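Local coordinates for protein phosphoribosylaminoimidazole carboxylase, ATPase subunit (Bacillus anthracis, PDB 3V4S) that probably uses ATP and bicarbonate to carboxylate aminoimidazole ribonucleotide to its N5-carboxy form, a step of purine biosynthesis, as an ATP-grasp enzyme, at residues G14-I19 / G37-V42; A144-P149 / C185-W190; P149-T154 / Q164-S169. One frame throughout, in Å; residues are numbered along the deposited sequence.

Interaction 1 of 3, residues G14-I19 / G37-V42; sequences GKTIGI and GYKIAV
Residues 16-19 and 39-42 pair as parallel strands, their axes 23° apart and 4.5 Å at closest approach. Lys39 N binds Lys15 O, Ile17 N binds Lys39 O, Ala41 N binds Ile17 O at 2.9 Å, and Ile19 N binds Ala41 O. This is the beta-alpha-beta crossover of the Rossmann-like preATP-grasp domain; helix 24-35 makes the connection, and Gly37 closes it in a Schellman motif. One sheet face carries Ile17, Ile19, Ile40 and Val42. The tip of Ile17 lies over a face of the Tyr38 ring, with CD1 4.0 Å from the ring centroid, a CH-pi contact displaced toward the rim. Ile17 chi1 of -58° sets CG1 beside its own backbone N, on the way to that ring. Ile40 reaches both isoleucines: its CD1 meets Ile17 CB, and its CG2 meets Ile19 CD1 at 4.0 Å. Helix 294-303 packs on Ile17 and Tyr38 through Ile299 and Cys303. On the Thr16 face, OG1 lies 3.5 Å from Lys39 CB, and CG2 rests against Ala41 CB. Tyr38 OH is hydrogen-bonded to Ile11 O. Main-chain bonds thus set the strand register, while the apolar face seats helix 294-303 and helix 24-35, whose Ala30 and Ala33 touch Ile40.

Interaction 2 of 3, residues A144-P149 / C185-W190; sequences AELSYP and CILEKW. With ATP (adenosine-5'-triphosphate), chain F.
Leu146 points from the last turn of helix 136-146 at strand 185-189. Its chi1 of -52° and extended chi2 carry CD1 onto the strand backbone, 3.3 Å from Leu187 O. The same methyl meets the side chain of Leu187 at CD2, 4.1 Å away. The Leu187 side chain also packs on Ala142 and Ile143 of the helix. Lys189 CG lies against Leu146 CB. Ser147 ends the helix with positive phi, and a cis peptide bond precedes Pro149. Pro149 CG then packs on Trp190 CB at 3.6 Å, the two side chains crossing at about a right angle. Trp190 N binds Pro149 O at 3.1 Å, with the donor 40° out of the carbonyl plane. In the ATP-grasp fold this strand and the turn after it form an edge of the adenine pocket. Trp190 lays one indole face against the base: ATP C2 is 3.4 Å above the ring plane. ATP N6 is gripped by two acceptors, Lys189 O at 3.0 Å and Glu188 OE2 at 3.0 Å. Glu188 reaches it on an extended chain from a chi1 of 67°. Its carboxylate also makes salt bridges to Lys117 through OE1 and to Lys153 through OE2; two lysines therefore fix the carboxylate, one on each oxygen.

Interaction 3 of 3, residues P149-T154 / Q164-S169; sequences PSVLKT and QVVLRS. With ATP (adenosine-5'-triphosphate), chain F.
Lys153 and Gln164 both turn CG to the side of their backbone N (chi1 -55° and -72°) and then run out extended. They lie side by side and point the same way, toward ATP. They stand on the two strands of a beta hairpin, 150-154 and 164-167, in the antiparallel sheet of the ATP-grasp domain. Ser150 with Leu167 and Leu152 with Val165 are hydrogen-bonded pairs, each joined by two backbone bonds. Val151 with Val166 and Lys153 with Gln164 are non-hydrogen-bonded pairs. The lysine chain is flanked by the glutamine amide, with Lys153 CE 3.5 Å from Gln164 NE2. Lys153 NZ donates to ATP O2A at 2.8 Å and to ATP N7 at 3.0 Å, so one ammonium group ties the alpha-phosphate to the base. Gln164 NE2 gives a weak bond to the same ATP O2A and also lies 2.8 Å from ATP O3A. On that sheet face Val151 CG2 meets Val166 CG2 at 3.8 Å, and Trp190 packs on both valines. The other face carries Ser150, Leu152, Val165 and Leu167. Leu167 leans across the strand, its CD1 4.1 Å from Leu152 CB. Helix 173-182 covers this face at Val165 and Leu167. At the far end of the hairpin Arg168 folds its guanidinium group back over Val166, whose CG1 lies 3.7 Å from the guanidinium plane, over its centre.

Interaction 1 comes first along the chain and lies apart from the others, in the parallel sheet of the preATP-grasp domain. Its centre is 45 Å from that of interaction 2 and 43 Å from that of interaction 3, on the opposite side of the chain's centre. Interactions 2 and 3 are close neighbours, with centres 7 Å apart. They share Pro149, and interaction 3 is nested inside the loop that interaction 2 closes. Strands 185-189 and 150-154 are adjacent in one antiparallel sheet, where Ile186 N to Lys153 O is a probable hydrogen bond. Together these two contacts build one wall of the ATP pocket, while interaction 1 belongs to a separate, Rossmann-like part of the enzyme.

Interaction 1 of 3, residues G14-I19 / G37-V42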
loop_
_atom_site.group_PDB
_atom_site.type_symbol
_atom_site.label_atom_id
_atom_site.label_comp_id
_atom_site.label_asym_id
_atom_site.label_seq_id
_atom_site.Cartn_x
_atom_site.Cartn_y
_atom_site.Cartn_z
ATOM N N GLY B 14 -14.098 7.972 5.639
ATOM C CA GLY B 14 -14.552 9.358 5.537
ATOM C C GLY B 14 -14.326 10.118 6.826
ATOM O O GLY B 14 -14.137 11.335 6.807
ATOM N N LYS B 15 -14.336 9.409 7.959
ATOM C CA LYS B 15 -14.094 10.057 9.248
ATOM C C LYS B 15 -12.614 10.412 9.437
ATOM O O LYS B 15 -11.755 10.056 8.601
ATOM C CB LYS B 15 -14.573 9.166 10.406
ATOM C CG LYS B 15 -16.041 8.763 10.358
ATOM C CD LYS B 15 -16.978 9.963 10.389
ATOM C CE LYS B 15 -18.420 9.484 10.350
ATOM N NZ LYS B 15 -19.369 10.622 10.345
ATOM N N THR B 16 -12.321 11.102 10.540
ATOM C CA THR B 16 -10.950 11.496 10.867
ATOM C C THR B 16 -10.363 10.625 11.977
ATOM O O THR B 16 -10.956 10.505 13.057
ATOM C CB THR B 16 -10.896 12.979 11.284
ATOM O OG1 THR B 16 -11.402 13.773 10.205
ATOM C CG2 THR B 16 -9.467 13.434 11.619
ATOM N N ILE B 17 -9.204 10.025 11.696
ATOM C CA ILE B 17 -8.427 9.310 12.704
ATOM C C ILE B 17 -7.327 10.243 13.186
ATOM O O ILE B 17 -6.617 10.855 12.382
ATOM C CB ILE B 17 -7.839 7.982 12.142
ATOM C CG1 ILE B 17 -8.981 7.086 11.625
ATOM C CG2 ILE B 17 -6.968 7.279 13.190
ATOM C CD1 ILE B 17 -8.547 5.846 10.872
ATOM N N GLY B 18 -7.250 10.403 14.510
ATOM C CA GLY B 18 -6.232 11.215 15.152
ATOM C C GLY B 18 -5.161 10.308 15.709
ATOM O O GLY B 18 -5.448 9.270 16.316
ATOM N N ILE B 19 -3.912 10.696 15.500
ATOM C CA ILE B 19 -2.799 9.865 15.907
ATOM C C ILE B 19 -1.881 10.698 16.779
ATOM O O ILE B 19 -1.473 11.789 16.388
ATOM C CB ILE B 19 -1.997 9.322 14.690
ATOM C CG1 ILE B 19 -2.921 8.598 13.688
ATOM C CG2 ILE B 19 -0.838 8.436 15.159
ATOM C CD1 ILE B 19 -2.262 8.289 12.348
ATOM N N GLY B 37 -9.911 5.936 2.547
ATOM C CA GLY B 37 -10.614 7.221 2.500
ATOM C C GLY B 37 -10.833 7.930 3.837
ATOM O O GLY B 37 -11.667 8.834 3.933
ATOM N N TYR B 38 -10.087 7.535 4.865
ATOM C CA TYR B 38 -10.098 8.256 6.137
ATOM C C TYR B 38 -9.257 9.508 6.036
ATOM O O TYR B 38 -8.275 9.536 5.294
ATOM C CB TYR B 38 -9.521 7.393 7.255
ATOM C CG TYR B 38 -10.405 6.259 7.659
ATOM C CD1 TYR B 38 -11.479 6.462 8.540
ATOM C CD2 TYR B 38 -10.170 4.968 7.188
ATOM C CE1 TYR B 38 -12.305 5.407 8.921
ATOM C CE2 TYR B 38 -10.994 3.907 7.557
ATOM C CZ TYR B 38 -12.061 4.133 8.426
ATOM O OH TYR B 38 -12.872 3.072 8.799
ATOM N N LYS B 39 -9.647 10.535 6.798
ATOM C CA LYS B 39 -8.805 11.697 7.054
ATOM C C LYS B 39 -7.924 11.417 8.258
ATOM O O LYS B 39 -8.256 10.565 9.093
ATOM C CB LYS B 39 -9.649 12.956 7.297
ATOM C CG LYS B 39 -10.490 13.401 6.088
ATOM C CD LYS B 39 -11.033 14.815 6.283
ATOM C CE LYS B 39 -9.931 15.858 6.061
ATOM N NZ LYS B 39 -10.222 17.272 6.477
ATOM N N ILE B 40 -6.816 12.152 8.347
ATOM C CA ILE B 40 -5.791 11.945 9.372
ATOM C C ILE B 40 -5.386 13.251 10.039
ATOM O O ILE B 40 -5.029 14.220 9.367
ATOM C CB ILE B 40 -4.492 11.288 8.791
ATOM C CG1 ILE B 40 -4.762 9.896 8.240
ATOM C CG2 ILE B 40 -3.409 11.196 9.863
ATOM C CD1 ILE B 40 -5.108 8.866 9.307
ATOM N N ALA B 41 -5.435 13.254 11.367
ATOM C CA ALA B 41 -4.872 14.320 12.165
ATOM C C ALA B 41 -3.745 13.742 13.017
ATOM O O ALA B 41 -3.862 12.629 13.530
ATOM C CB ALA B 41 -5.952 14.953 13.036
ATOM N N VAL B 42 -2.648 14.483 13.153
ATOM C CA VAL B 42 -1.513 14.006 13.950
ATOM C C VAL B 42 -1.033 15.064 14.953
ATOM O O VAL B 42 -0.980 16.253 14.639
ATOM C CB VAL B 42 -0.333 13.506 13.064
ATOM C CG1 VAL B 42 0.247 14.609 12.179
ATOM C CG2 VAL B 42 0.763 12.871 13.915
#

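Interaction 2 of 3, residues A144-P149 / C185-W190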
loop_
_atom_site.group_PDB
_atom_site.type_symbol
_atom_site.label_atom_id
_atom_site.label_comp_id
_atom_site.label_asym_id
_atom_site.label_seq_id
_atom_site.Cartn_x
_atom_site.Cartn_y
_atom_site.Cartn_z
ATOM N N ALA B 144 22.727 -12.536 43.703
ATOM C CA ALA B 144 22.883 -13.715 44.555
ATOM C C ALA B 144 21.804 -14.767 44.263
ATOM O O ALA B 144 22.091 -15.963 44.256
ATOM C CB ALA B 144 22.869 -13.324 46.033
ATOM N N GLU B 145 20.576 -14.315 44.014
ATOM C CA GLU B 145 19.476 -15.222 43.735
ATOM C C GLU B 145 19.476 -15.735 42.296
ATOM O O GLU B 145 19.134 -16.893 42.059
ATOM C CB GLU B 145 18.130 -14.580 44.067
ATOM C CG GLU B 145 17.874 -14.441 45.555
ATOM C CD GLU B 145 16.510 -13.855 45.872
ATOM O OE1 GLU B 145 15.819 -13.379 44.942
ATOM O OE2 GLU B 145 16.128 -13.863 47.060
ATOM N N LEU B 146 19.861 -14.903 41.336
ATOM C CA LEU B 146 19.741 -15.308 39.923
ATOM C C LEU B 146 21.036 -15.809 39.328
ATOM O O LEU B 146 21.019 -16.554 38.355
ATOM C CB LEU B 146 19.135 -14.193 39.051
ATOM C CG LEU B 146 17.809 -13.533 39.484
ATOM C CD1 LEU B 146 17.288 -12.598 38.390
ATOM C CD2 LEU B 146 16.731 -14.526 39.895
ATOM N N SER B 147 22.158 -15.384 39.896
ATOM C CA SER B 147 23.489 -15.762 39.412
ATOM C C SER B 147 23.733 -15.341 37.955
ATOM O O SER B 147 22.990 -14.523 37.407
ATOM C CB SER B 147 23.749 -17.264 39.630
ATOM O OG SER B 147 25.068 -17.589 39.235
ATOM N N TYR B 148 24.792 -15.877 37.350
ATOM C CA TYR B 148 25.196 -15.533 35.983
ATOM C C TYR B 148 24.933 -16.675 34.994
ATOM O O TYR B 148 25.039 -17.839 35.368
ATOM C CB TYR B 148 26.682 -15.202 35.949
ATOM C CG TYR B 148 27.099 -14.211 36.999
ATOM C CD1 TYR B 148 26.891 -12.849 36.809
ATOM C CD2 TYR B 148 27.699 -14.638 38.183
ATOM C CE1 TYR B 148 27.267 -11.935 37.769
ATOM C CE2 TYR B 148 28.079 -13.732 39.150
ATOM C CZ TYR B 148 27.859 -12.384 38.937
ATOM O OH TYR B 148 28.239 -11.480 39.881
ATOM N N PRO B 149 24.611 -16.350 33.726
ATOM C CA PRO B 149 24.499 -14.992 33.189
ATOM C C PRO B 149 23.122 -14.369 33.450
ATOM O O PRO B 149 22.144 -15.075 33.600
ATOM C CB PRO B 149 24.746 -15.182 31.687
ATOM C CG PRO B 149 24.427 -16.620 31.397
ATOM C CD PRO B 149 24.271 -17.366 32.711
ATOM N N CYS B 185 15.267 -0.796 37.848
ATOM C CA CYS B 185 15.590 -1.858 36.913
ATOM C C CYS B 185 14.963 -3.160 37.365
ATOM O O CYS B 185 14.503 -3.262 38.502
ATOM C CB CYS B 185 17.100 -2.079 36.893
ATOM S SG CYS B 185 18.128 -0.792 36.153
ATOM N N ILE B 186 14.953 -4.146 36.468
ATOM C CA ILE B 186 14.766 -5.527 36.858
ATOM C C ILE B 186 16.021 -6.257 36.437
ATOM O O ILE B 186 16.618 -5.951 35.383
ATOM C CB ILE B 186 13.525 -6.228 36.214
ATOM C CG1 ILE B 186 13.457 -6.021 34.689
ATOM C CG2 ILE B 186 12.225 -5.780 36.872
ATOM C CD1 ILE B 186 12.497 -6.973 33.986
ATOM N N LEU B 187 16.447 -7.190 37.277
ATOM C CA LEU B 187 17.415 -8.173 36.856
ATOM C C LEU B 187 16.659 -9.439 36.468
ATOM O O LEU B 187 15.761 -9.877 37.184
ATOM C CB LEU B 187 18.435 -8.467 37.950
ATOM C CG LEU B 187 19.605 -9.374 37.522
ATOM C CD1 LEU B 187 20.572 -8.606 36.638
ATOM C CD2 LEU B 187 20.337 -9.942 38.744
ATOM N N GLU B 188 17.008 -10.005 35.314
ATOM C CA GLU B 188 16.399 -11.251 34.880
ATOM C C GLU B 188 17.446 -12.221 34.359
ATOM O O GLU B 188 18.495 -11.812 33.836
ATOM C CB GLU B 188 15.315 -10.994 33.823
ATOM C CG GLU B 188 15.854 -10.469 32.500
ATOM C CD GLU B 188 14.760 -10.263 31.451
ATOM O OE1 GLU B 188 13.602 -9.959 31.813
ATOM O OE2 GLU B 188 15.092 -10.380 30.262
ATOM N N LYS B 189 17.159 -13.510 34.517
ATOM C CA LYS B 189 18.039 -14.556 34.001
ATOM C C LYS B 189 18.225 -14.450 32.489
ATOM O O LYS B 189 17.287 -14.099 31.755
ATOM C CB LYS B 189 17.491 -15.934 34.359
ATOM C CG LYS B 189 17.678 -16.285 35.823
ATOM C CD LYS B 189 17.188 -17.693 36.128
ATOM C CE LYS B 189 17.344 -18.021 37.610
ATOM N NZ LYS B 189 16.688 -19.319 37.952
ATOM N N TRP B 190 19.447 -14.713 32.048
ATOM C CA TRP B 190 19.758 -14.903 30.642
ATOM C C TRP B 190 19.022 -16.112 30.113
ATOM O O TRP B 190 18.939 -17.147 30.785
ATOM C CB TRP B 190 21.248 -15.098 30.486
ATOM C CG TRP B 190 21.700 -15.294 29.065
ATOM C CD1 TRP B 190 21.931 -16.498 28.404
ATOM C CD2 TRP B 190 22.000 -14.251 28.078
ATOM N NE1 TRP B 190 22.339 -16.274 27.110
ATOM C CE2 TRP B 190 22.402 -14.948 26.851
ATOM C CE3 TRP B 190 21.972 -12.866 28.085
ATOM C CZ2 TRP B 190 22.760 -14.263 25.702
ATOM C CZ3 TRP B 190 22.331 -12.185 26.920
ATOM C CH2 TRP B 190 22.716 -12.868 25.758
HETATM P PG ATP F . 13.319 -2.721 21.756
HETATM O O1G ATP F . 12.659 -3.901 21.089
HETATM O O2G ATP F . 14.137 -1.829 20.846
HETATM O O3G ATP F . 12.401 -1.962 22.674
HETATM P PB ATP F . 14.660 -3.179 24.291
HETATM O O1B ATP F . 15.520 -1.959 24.454
HETATM O O2B ATP F . 13.394 -3.313 25.074
HETATM O O3B ATP F . 14.435 -3.453 22.699
HETATM P PA ATP F . 15.001 -5.969 24.875
HETATM O O1A ATP F . 13.996 -6.240 23.777
HETATM O O2A ATP F . 14.651 -6.303 26.302
HETATM O O3A ATP F . 15.546 -4.445 24.768
HETATM O "O5'" ATP F . 16.353 -6.732 24.500
HETATM C "C5'" ATP F . 17.006 -6.444 23.266
HETATM C "C4'" ATP F . 17.687 -7.737 22.845
HETATM O "O4'" ATP F . 18.607 -8.167 23.867
HETATM C "C3'" ATP F . 16.701 -8.892 22.691
HETATM O "O3'" ATP F . 15.979 -8.900 21.446
HETATM C "C2'" ATP F . 17.602 -10.094 22.932
HETATM O "O2'" ATP F . 18.320 -10.446 21.746
HETATM C "C1'" ATP F . 18.587 -9.595 23.996
HETATM N N9 ATP F . 18.067 -10.000 25.330
HETATM C C8 ATP F . 17.289 -9.257 26.152
HETATM N N7 ATP F . 16.967 -9.953 27.272
HETATM C C5 ATP F . 17.556 -11.166 27.189
HETATM C C6 ATP F . 17.642 -12.389 28.025
HETATM N N6 ATP F . 17.026 -12.474 29.228
HETATM N N1 ATP F . 18.369 -13.432 27.548
HETATM C C2 ATP F . 19.005 -13.392 26.358
HETATM N N3 ATP F . 18.962 -12.319 25.553
HETATM C C4 ATP F . 18.276 -11.194 25.902
#

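Interaction 3 of 3, residues P149-T154 / Q164-S169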
loop_
_atom_site.group_PDB
_atom_site.type_symbol
_atom_site.label_atom_id
_atom_site.label_comp_id
_atom_site.label_asym_id
_atom_site.label_seq_id
_atom_site.Cartn_x
_atom_site.Cartn_y
_atom_site.Cartn_z
ATOM N N PRO B 149 24.611 -16.350 33.726
ATOM C CA PRO B 149 24.499 -14.992 33.189
ATOM C C PRO B 149 23.122 -14.369 33.450
ATOM O O PRO B 149 22.144 -15.075 33.600
ATOM C CB PRO B 149 24.746 -15.182 31.687
ATOM C CG PRO B 149 24.427 -16.620 31.397
ATOM C CD PRO B 149 24.271 -17.366 32.711
ATOM N N SER B 150 23.068 -13.043 33.519
ATOM C CA SER B 150 21.820 -12.323 33.782
ATOM C C SER B 150 21.852 -10.971 33.073
ATOM O O SER B 150 22.889 -10.550 32.578
ATOM C CB SER B 150 21.577 -12.152 35.294
ATOM O OG SER B 150 22.685 -11.519 35.907
ATOM N N VAL B 151 20.706 -10.309 33.000
ATOM C CA VAL B 151 20.625 -9.052 32.297
ATOM C C VAL B 151 19.840 -8.068 33.142
ATOM O O VAL B 151 18.738 -8.371 33.583
ATOM C CB VAL B 151 19.969 -9.200 30.900
ATOM C CG1 VAL B 151 19.800 -7.838 30.243
ATOM C CG2 VAL B 151 20.827 -10.096 30.011
ATOM N N LEU B 152 20.435 -6.903 33.366
ATOM C CA LEU B 152 19.783 -5.788 34.057
ATOM C C LEU B 152 19.165 -4.803 33.049
ATOM O O LEU B 152 19.844 -4.318 32.138
ATOM C CB LEU B 152 20.814 -5.063 34.930
ATOM C CG LEU B 152 20.294 -4.030 35.927
ATOM C CD1 LEU B 152 19.455 -4.682 37.035
ATOM C CD2 LEU B 152 21.483 -3.275 36.520
ATOM N N LYS B 153 17.892 -4.486 33.234
ATOM C CA LYS B 153 17.152 -3.625 32.301
ATOM C C LYS B 153 16.403 -2.574 33.103
ATOM O O LYS B 153 15.744 -2.918 34.085
ATOM C CB LYS B 153 16.085 -4.447 31.541
ATOM C CG LYS B 153 16.569 -5.687 30.792
ATOM C CD LYS B 153 15.419 -6.313 29.995
ATOM C CE LYS B 153 15.960 -7.437 29.114
ATOM N NZ LYS B 153 14.889 -8.148 28.360
ATOM N N THR B 154 16.450 -1.315 32.663
ATOM C CA THR B 154 15.598 -0.272 33.248
ATOM C C THR B 154 14.140 -0.629 33.046
ATOM O O THR B 154 13.766 -1.123 31.975
ATOM C CB THR B 154 15.858 1.119 32.628
ATOM O OG1 THR B 154 15.484 1.112 31.238
ATOM C CG2 THR B 154 17.317 1.491 32.759
ATOM N N GLN B 164 20.504 -1.196 29.397
ATOM C CA GLN B 164 20.714 -2.619 29.639
ATOM C C GLN B 164 22.165 -2.949 29.886
ATOM O O GLN B 164 23.051 -2.375 29.266
ATOM C CB GLN B 164 20.218 -3.462 28.473
ATOM C CG GLN B 164 18.712 -3.507 28.399
ATOM C CD GLN B 164 18.167 -4.656 27.576
ATOM O OE1 GLN B 164 18.890 -5.605 27.204
ATOM N NE2 GLN B 164 16.863 -4.586 27.290
ATOM N N VAL B 165 22.404 -3.890 30.796
ATOM C CA VAL B 165 23.745 -4.397 31.050
ATOM C C VAL B 165 23.641 -5.916 31.147
ATOM O O VAL B 165 22.854 -6.451 31.930
ATOM C CB VAL B 165 24.370 -3.818 32.354
ATOM C CG1 VAL B 165 25.715 -4.467 32.661
ATOM C CG2 VAL B 165 24.554 -2.308 32.269
ATOM N N VAL B 166 24.427 -6.611 30.335
ATOM C CA VAL B 166 24.465 -8.060 30.379
ATOM C C VAL B 166 25.549 -8.466 31.381
ATOM O O VAL B 166 26.704 -8.049 31.264
ATOM C CB VAL B 166 24.731 -8.649 28.980
ATOM C CG1 VAL B 166 24.908 -10.160 29.063
ATOM C CG2 VAL B 166 23.586 -8.287 28.036
ATOM N N LEU B 167 25.169 -9.233 32.399
ATOM C CA LEU B 167 26.150 -9.668 33.378
ATOM C C LEU B 167 26.578 -11.091 33.042
ATOM O O LEU B 167 25.857 -12.047 33.326
ATOM C CB LEU B 167 25.610 -9.555 34.815
ATOM C CG LEU B 167 25.251 -8.167 35.369
ATOM C CD1 LEU B 167 23.906 -7.684 34.833
ATOM C CD2 LEU B 167 25.201 -8.226 36.889
ATOM N N ARG B 168 27.740 -11.202 32.393
ATOM C CA ARG B 168 28.360 -12.494 32.056
ATOM C C ARG B 168 28.960 -13.146 33.303
ATOM O O ARG B 168 28.802 -14.347 33.526
ATOM C CB ARG B 168 29.470 -12.310 31.008
ATOM C CG ARG B 168 29.032 -12.430 29.561
ATOM C CD ARG B 168 28.897 -11.090 28.863
ATOM N NE ARG B 168 28.187 -11.256 27.592
ATOM C CZ ARG B 168 27.857 -10.268 26.761
ATOM N NH1 ARG B 168 28.174 -9.005 27.041
ATOM N NH2 ARG B 168 27.204 -10.548 25.638
ATOM N N SER B 169 29.654 -12.331 34.100
ATOM C CA SER B 169 30.382 -12.771 35.285
ATOM C C SER B 169 30.442 -11.608 36.276
ATOM O O SER B 169 29.975 -10.507 35.967
ATOM C CB SER B 169 31.808 -13.186 34.894
ATOM O OG SER B 169 32.590 -12.060 34.519
HETATM P PG ATP F . 13.319 -2.721 21.756
HETATM O O1G ATP F . 12.659 -3.901 21.089
HETATM O O2G ATP F . 14.137 -1.829 20.846
HETATM O O3G ATP F . 12.401 -1.962 22.674
HETATM P PB ATP F . 14.660 -3.179 24.291
HETATM O O1B ATP F . 15.520 -1.959 24.454
HETATM O O2B ATP F . 13.394 -3.313 25.074
HETATM O O3B ATP F . 14.435 -3.453 22.699
HETATM P PA ATP F . 15.001 -5.969 24.875
HETATM O O1A ATP F . 13.996 -6.240 23.777
HETATM O O2A ATP F . 14.651 -6.303 26.302
HETATM O O3A ATP F . 15.546 -4.445 24.768
HETATM O "O5'" ATP F . 16.353 -6.732 24.500
HETATM C "C5'" ATP F . 17.006 -6.444 23.266
HETATM C "C4'" ATP F . 17.687 -7.737 22.845
HETATM O "O4'" ATP F . 18.607 -8.167 23.867
HETATM C "C3'" ATP F . 16.701 -8.892 22.691
HETATM O "O3'" ATP F . 15.979 -8.900 21.446
HETATM C "C2'" ATP F . 17.602 -10.094 22.932
HETATM O "O2'" ATP F . 18.320 -10.446 21.746
HETATM C "C1'" ATP F . 18.587 -9.595 23.996
HETATM N N9 ATP F . 18.067 -10.000 25.330
HETATM C C8 ATP F . 17.289 -9.257 26.152
HETATM N N7 ATP F . 16.967 -9.953 27.272
HETATM C C5 ATP F . 17.556 -11.166 27.189
HETATM C C6 ATP F . 17.642 -12.389 28.025
HETATM N N6 ATP F . 17.026 -12.474 29.228
HETATM N N1 ATP F . 18.369 -13.432 27.548
HETATM C C2 ATP F . 19.005 -13.392 26.358
HETATM N N3 ATP F . 18.962 -12.319 25.553
HETATM C C4 ATP F . 18.276 -11.194 25.902
#